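Local coordinates for Phospholipase/Carboxylesterase (Dyadobacter fermentans, PDB 4H0C), which probably hydrolyses carboxylic esters, perhaps including palmitoyl thioesters on proteins, as a member of the alpha/beta-hydrolase superfamily, at residues 43-48 against 199-204; 112-117 against 126-131. All blocks are in the same frame, centred on the assembly; numbering follows the deposited sequence.

Contact 1 of 2, residues 43-48 against 199-204; sequences KVLKLD and DEIQLV
The carbonyl oxygen of Val44 accepts a hydrogen bond from ND2 of Asn205, one residue past the helical segment 199-204, and the methyl CG2 of Ile201 packs against it, Val44 O to Ile201 CG2 being 3.4 Å. The same amide side chain uses its OD1 to take the backbone N of Lys46, so Asn205 ties the irregular backbone of 43-48 to the helix at two points. Between the two segments themselves there is no hydrogen bond; the rest is hydrocarbon.

Ile201 carries most of it and divides its branches. CG2, anti to the backbone N, faces Val44, while CG1 lies anti to the carbonyl carbon (chi1 -66°) and the turn at chi2 (-63°) brings CD1 to Leu45. There CD1 of Ile201 lies 3.6 Å from Leu45 CD2, the two side chains crossing at about a right angle. Val44 adds CG2, which reaches to 4.0 Å from CD1 of Ile201. One helical turn on, Val204 CG1 closes on Leu45 CD2 at 4.1 Å, so that this one leucine methyl sits against two residues of the helix. An alanine in place of Ile201 has no CD1, and Leu45 CD2 would probably be left with only the longer Val204 contact on this segment, while a gap opened beside the Val44 carbonyl. The inner ends of Ile201 and Val204 also touch Phe131 of the central sheet.

The chemistry implies a divided attachment: hydrogen bonds from the Asn205 side-chain amide tie down the loop backbone, and the aliphatic contacts, partly buried, pack the loop against the helix.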
loop_
_atom_site.group_PDB
_atom_site.type_symbol
_atom_site.label_atom_id
_atom_site.label_comp_id
_atom_site.label_asym_id
_atom_site.label_seq_id
_atom_site.Cartn_x
_atom_site.Cartn_y
_atom_site.Cartn_z
ATOM N N LYS A 43 -3.758 -14.407 -8.386
ATOM C CA LYS A 43 -3.693 -15.861 -8.540
ATOM C C LYS A 43 -3.566 -16.585 -7.197
ATOM O O LYS A 43 -3.870 -17.772 -7.113
ATOM C CB LYS A 43 -2.560 -16.266 -9.478
ATOM C CG LYS A 43 -2.821 -15.913 -10.936
ATOM C CD LYS A 43 -1.591 -16.218 -11.767
ATOM C CE LYS A 43 -1.669 -15.574 -13.139
ATOM N NZ LYS A 43 -0.335 -15.605 -13.794
ATOM N N VAL A 44 -3.119 -15.870 -6.157
ATOM C CA VAL A 44 -2.868 -16.460 -4.823
ATOM C C VAL A 44 -3.582 -15.731 -3.671
ATOM O O VAL A 44 -3.859 -16.342 -2.636
ATOM C CB VAL A 44 -1.353 -16.652 -4.503
ATOM C CG1 VAL A 44 -0.728 -17.656 -5.462
ATOM C CG2 VAL A 44 -0.580 -15.329 -4.508
ATOM N N LEU A 45 -3.872 -14.439 -3.844
ATOM C CA LEU A 45 -4.683 -13.687 -2.891
ATOM C C LEU A 45 -6.168 -13.815 -3.217
ATOM O O LEU A 45 -6.551 -13.863 -4.399
ATOM C CB LEU A 45 -4.296 -12.208 -2.935
ATOM C CG LEU A 45 -2.917 -11.857 -2.387
ATOM C CD1 LEU A 45 -2.577 -10.403 -2.692
ATOM C CD2 LEU A 45 -2.844 -12.116 -0.884
ATOM N N LYS A 46 -6.996 -13.871 -2.168
ATOM C CA LYS A 46 -8.458 -13.972 -2.314
ATOM C C LYS A 46 -9.033 -12.611 -2.718
ATOM O O LYS A 46 -9.510 -11.855 -1.863
ATOM C CB LYS A 46 -9.068 -14.471 -0.984
ATOM C CG LYS A 46 -10.564 -14.745 -1.011
ATOM C CD LYS A 46 -11.040 -15.529 0.218
ATOM C CE LYS A 46 -12.387 -15.035 0.740
ATOM N NZ LYS A 46 -13.349 -14.517 -0.272
ATOM N N LEU A 47 -8.985 -12.305 -4.019
ATOM C CA LEU A 47 -9.457 -11.009 -4.541
ATOM C C LEU A 47 -10.567 -11.193 -5.568
ATOM O O LEU A 47 -10.854 -10.297 -6.356
ATOM C CB LEU A 47 -8.296 -10.247 -5.177
ATOM C CG LEU A 47 -7.142 -9.948 -4.211
ATOM C CD1 LEU A 47 -5.972 -9.403 -5.000
ATOM C CD2 LEU A 47 -7.578 -8.975 -3.118
ATOM N N ASP A 48 -11.183 -12.368 -5.577
ATOM C CA ASP A 48 -12.083 -12.720 -6.675
ATOM C C ASP A 48 -13.384 -11.894 -6.699
ATOM O O ASP A 48 -14.053 -11.855 -7.730
ATOM C CB ASP A 48 -12.366 -14.220 -6.675
ATOM C CG ASP A 48 -13.208 -14.632 -5.510
ATOM O OD1 ASP A 48 -12.674 -14.635 -4.380
ATOM O OD2 ASP A 48 -14.402 -14.946 -5.725
ATOM N N ASP A 199 3.376 -17.933 3.783
ATOM C CA ASP A 199 2.705 -17.759 5.077
ATOM C C ASP A 199 1.933 -16.430 5.120
ATOM O O ASP A 199 0.807 -16.362 5.647
ATOM C CB ASP A 199 3.716 -17.825 6.220
ATOM C CG ASP A 199 4.129 -19.271 6.592
ATOM O OD1 ASP A 199 4.947 -19.383 7.521
ATOM O OD2 ASP A 199 3.680 -20.284 5.985
ATOM N N GLU A 200 2.538 -15.385 4.568
ATOM C CA GLU A 200 1.915 -14.061 4.509
ATOM C C GLU A 200 0.664 -14.117 3.658
ATOM O O GLU A 200 -0.359 -13.549 4.027
ATOM C CB GLU A 200 2.875 -13.025 3.924
ATOM C CG GLU A 200 3.964 -12.597 4.879
ATOM C CD GLU A 200 5.089 -11.882 4.165
ATOM O OE1 GLU A 200 6.013 -12.583 3.706
ATOM O OE2 GLU A 200 5.040 -10.627 4.071
ATOM N N ILE A 201 0.746 -14.835 2.541
ATOM C CA ILE A 201 -0.400 -14.973 1.637
ATOM C C ILE A 201 -1.577 -15.653 2.341
ATOM O O ILE A 201 -2.703 -15.136 2.280
ATOM C CB ILE A 201 -0.032 -15.738 0.342
ATOM C CG1 ILE A 201 0.966 -14.923 -0.495
ATOM C CG2 ILE A 201 -1.286 -16.070 -0.484
ATOM C CD1 ILE A 201 0.430 -13.594 -0.996
ATOM N N GLN A 202 -1.316 -16.789 3.001
ATOM C CA GLN A 202 -2.367 -17.535 3.708
ATOM C C GLN A 202 -2.946 -16.692 4.829
ATOM O O GLN A 202 -4.164 -16.696 5.058
ATOM C CB GLN A 202 -1.837 -18.805 4.373
ATOM C CG GLN A 202 -1.201 -19.859 3.492
ATOM C CD GLN A 202 -0.842 -21.106 4.297
ATOM O OE1 GLN A 202 0.338 -21.444 4.459
ATOM N NE2 GLN A 202 -1.867 -21.786 4.828
ATOM N N LEU A 203 -2.059 -16.021 5.567
ATOM C CA LEU A 203 -2.494 -15.239 6.708
ATOM C C LEU A 203 -3.397 -14.103 6.266
ATOM O O LEU A 203 -4.439 -13.861 6.886
ATOM C CB LEU A 203 -1.311 -14.727 7.526
ATOM C CG LEU A 203 -1.680 -14.047 8.844
ATOM C CD1 LEU A 203 -2.658 -14.877 9.679
ATOM C CD2 LEU A 203 -0.385 -13.757 9.593
ATOM N N VAL A 204 -3.015 -13.430 5.182
ATOM C CA VAL A 204 -3.839 -12.341 4.659
ATOM C C VAL A 204 -5.193 -12.895 4.186
ATOM O O VAL A 204 -6.249 -12.285 4.415
ATOM C CB VAL A 204 -3.100 -11.548 3.561
ATOM C CG1 VAL A 204 -4.069 -10.685 2.780
ATOM C CG2 VAL A 204 -2.028 -10.672 4.211
#

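Contact 2 of 2, residues 112-117 against 126-131; sequences CLTLEY and GGIIAF
Leu115 of helix 109-120 reaches down onto Ala130 of strand 127-131, and its side chain can be followed atom by atom. CB sets out alongside the strand rather than at it, and Leu115 CB stays 5.1 Å from Ala130 CB. With chi1 at -72°, CG turns in to meet the alanine methyl, Leu115 CG to Ala130 CB being 3.7 Å. From there the chain forks, and CD1 and CD2 of Leu115 each lie 3.8 Å from Ala130 CB. The methyl of Ala130 is therefore seated under the fork of the leucine, roughly in line with the CB-CG bond. Beyond Ala130, Leu115 also touches Ile156 of the next strand.

One residue earlier, Thr114 splits its two branches by chemistry. Its hydroxyl OG1 turns back along the helix and is hydrogen-bonded to the carbonyl oxygen of Gly110, which keeps this buried polar group satisfied. CG2, anti to the backbone N, is thereby left for the strand and meets Ile128 CG2 at 3.6 Å, the two side chains sliding past each other in opposite directions.

On the strand the alternation is plain: Ile128 and Ala130 direct CB toward helix 109-120, whereas that of Ile129 points to the other side of the sheet, where helix 198-206 packs. The axis of segment 112-117 passes 8.0 Å from that of strand 127-131, with their N-to-C directions 142° apart. Strand 102-107, helix 109-120 and strand 127-131 make a beta-alpha-beta crossover between neighbouring parallel strands of an alpha/beta-hydrolase sheet, and Gly110 belongs to a GxSxG sequence consistent with the nucleophile elbow that starts such a helix.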
loop_
_atom_site.group_PDB
_atom_site.type_symbol
_atom_site.label_atom_id
_atom_site.label_comp_id
_atom_site.label_asym_id
_atom_site.label_seq_id
_atom_site.Cartn_x
_atom_site.Cartn_y
_atom_site.Cartn_z
ATOM N N CYS A 112 5.089 0.723 1.217
ATOM C CA CYS A 112 5.362 2.018 1.831
ATOM C C CYS A 112 4.380 3.071 1.322
ATOM O O CYS A 112 3.834 3.846 2.103
ATOM C CB CYS A 112 6.790 2.463 1.522
ATOM S SG CYS A 112 8.006 1.327 2.194
ATOM N N LEU A 113 4.178 3.105 0.008
ATOM C CA LEU A 113 3.225 4.033 -0.589
ATOM C C LEU A 113 1.794 3.762 -0.088
ATOM O O LEU A 113 1.028 4.709 0.185
ATOM C CB LEU A 113 3.287 3.961 -2.107
ATOM C CG LEU A 113 2.366 4.953 -2.835
ATOM C CD1 LEU A 113 2.624 6.418 -2.464
ATOM C CD2 LEU A 113 2.497 4.742 -4.346
ATOM N N THR A 114 1.448 2.478 0.043
ATOM C CA THR A 114 0.146 2.077 0.558
ATOM C C THR A 114 -0.064 2.662 1.958
ATOM O O THR A 114 -1.113 3.247 2.235
ATOM C CB THR A 114 -0.000 0.539 0.627
ATOM O OG1 THR A 114 -0.071 -0.005 -0.694
ATOM C CG2 THR A 114 -1.248 0.144 1.440
ATOM N N LEU A 115 0.917 2.460 2.843
ATOM C CA LEU A 115 0.805 2.919 4.237
ATOM C C LEU A 115 0.772 4.443 4.284
ATOM O O LEU A 115 -0.023 5.023 5.016
ATOM C CB LEU A 115 1.967 2.404 5.068
ATOM C CG LEU A 115 1.881 0.896 5.343
ATOM C CD1 LEU A 115 3.177 0.480 6.004
ATOM C CD2 LEU A 115 0.679 0.535 6.238
ATOM N N GLU A 116 1.616 5.092 3.479
ATOM C CA GLU A 116 1.709 6.548 3.505
ATOM C C GLU A 116 0.410 7.164 3.006
ATOM O O GLU A 116 -0.115 8.101 3.615
ATOM C CB GLU A 116 2.906 7.039 2.677
ATOM C CG GLU A 116 3.237 8.529 2.827
ATOM C CD GLU A 116 3.629 8.962 4.240
ATOM O OE1 GLU A 116 4.116 8.114 5.043
ATOM O OE2 GLU A 116 3.473 10.179 4.531
ATOM N N TYR A 117 -0.150 6.608 1.932
ATOM C CA TYR A 117 -1.406 7.139 1.422
ATOM C C TYR A 117 -2.565 6.954 2.396
ATOM O O TYR A 117 -3.324 7.891 2.676
ATOM C CB TYR A 117 -1.797 6.541 0.050
ATOM C CG TYR A 117 -3.170 7.025 -0.349
ATOM C CD1 TYR A 117 -3.324 8.271 -0.951
ATOM C CD2 TYR A 117 -4.331 6.296 -0.028
ATOM C CE1 TYR A 117 -4.587 8.756 -1.279
ATOM C CE2 TYR A 117 -5.593 6.776 -0.358
ATOM C CZ TYR A 117 -5.716 8.007 -0.968
ATOM O OH TYR A 117 -6.952 8.508 -1.292
ATOM N N GLY A 126 -11.864 -1.155 3.520
ATOM C CA GLY A 126 -12.097 -2.594 3.588
ATOM C C GLY A 126 -10.980 -3.333 4.304
ATOM O O GLY A 126 -11.228 -4.206 5.135
ATOM N N GLY A 127 -9.745 -2.964 4.007
ATOM C CA GLY A 127 -8.574 -3.604 4.597
ATOM C C GLY A 127 -7.329 -3.095 3.904
ATOM O O GLY A 127 -7.402 -2.594 2.770
ATOM N N ILE A 128 -6.188 -3.187 4.582
ATOM C CA ILE A 128 -4.934 -2.668 4.054
ATOM C C ILE A 128 -3.856 -3.720 4.251
ATOM O O ILE A 128 -3.667 -4.217 5.354
ATOM C CB ILE A 128 -4.546 -1.344 4.771
ATOM C CG1 ILE A 128 -5.617 -0.270 4.498
ATOM C CG2 ILE A 128 -3.178 -0.874 4.301
ATOM C CD1 ILE A 128 -5.570 0.946 5.429
ATOM N N ILE A 129 -3.175 -4.084 3.166
ATOM C CA ILE A 129 -2.137 -5.116 3.210
ATOM C C ILE A 129 -0.805 -4.513 2.786
ATOM O O ILE A 129 -0.636 -4.080 1.632
ATOM C CB ILE A 129 -2.511 -6.270 2.268
ATOM C CG1 ILE A 129 -3.881 -6.860 2.638
ATOM C CG2 ILE A 129 -1.421 -7.324 2.299
ATOM C CD1 ILE A 129 -4.565 -7.509 1.446
ATOM N N ALA A 130 0.138 -4.448 3.722
ATOM C CA ALA A 130 1.448 -3.859 3.467
ATOM C C ALA A 130 2.535 -4.904 3.631
ATOM O O ALA A 130 3.077 -5.114 4.738
ATOM C CB ALA A 130 1.687 -2.668 4.388
ATOM N N PHE A 131 2.830 -5.609 2.534
ATOM C CA PHE A 131 3.892 -6.627 2.540
ATOM C C PHE A 131 5.245 -5.933 2.503
ATOM O O PHE A 131 5.643 -5.393 1.469
ATOM C CB PHE A 131 3.806 -7.564 1.321
ATOM C CG PHE A 131 2.564 -8.422 1.262
ATOM C CD1 PHE A 131 2.272 -9.350 2.262
ATOM C CD2 PHE A 131 1.707 -8.341 0.149
ATOM C CE1 PHE A 131 1.142 -10.162 2.167
ATOM C CE2 PHE A 131 0.591 -9.153 0.046
ATOM C CZ PHE A 131 0.295 -10.066 1.064
#

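Helix 109-120 of contact 2 and helix 198-206 of contact 1 pack on opposite faces of the same sheet, with strand 127-131 between them and the contact centres about 15 Å apart. Contact 2 is buried near the middle of the chain and closes within a short span of sequence; contact 1 is partly exposed and joins parts of the chain some 150 residues apart, with contact 2 nested inside that span. They touch, Val204 CG1 packing 3.5 Å from Ile129 CD1. Both are aliphatic across their segments, but the polar share differs with place: near the surface an asparagine amide binds the loop backbone, while in the core the threonine hydroxyl bonds within its own helix.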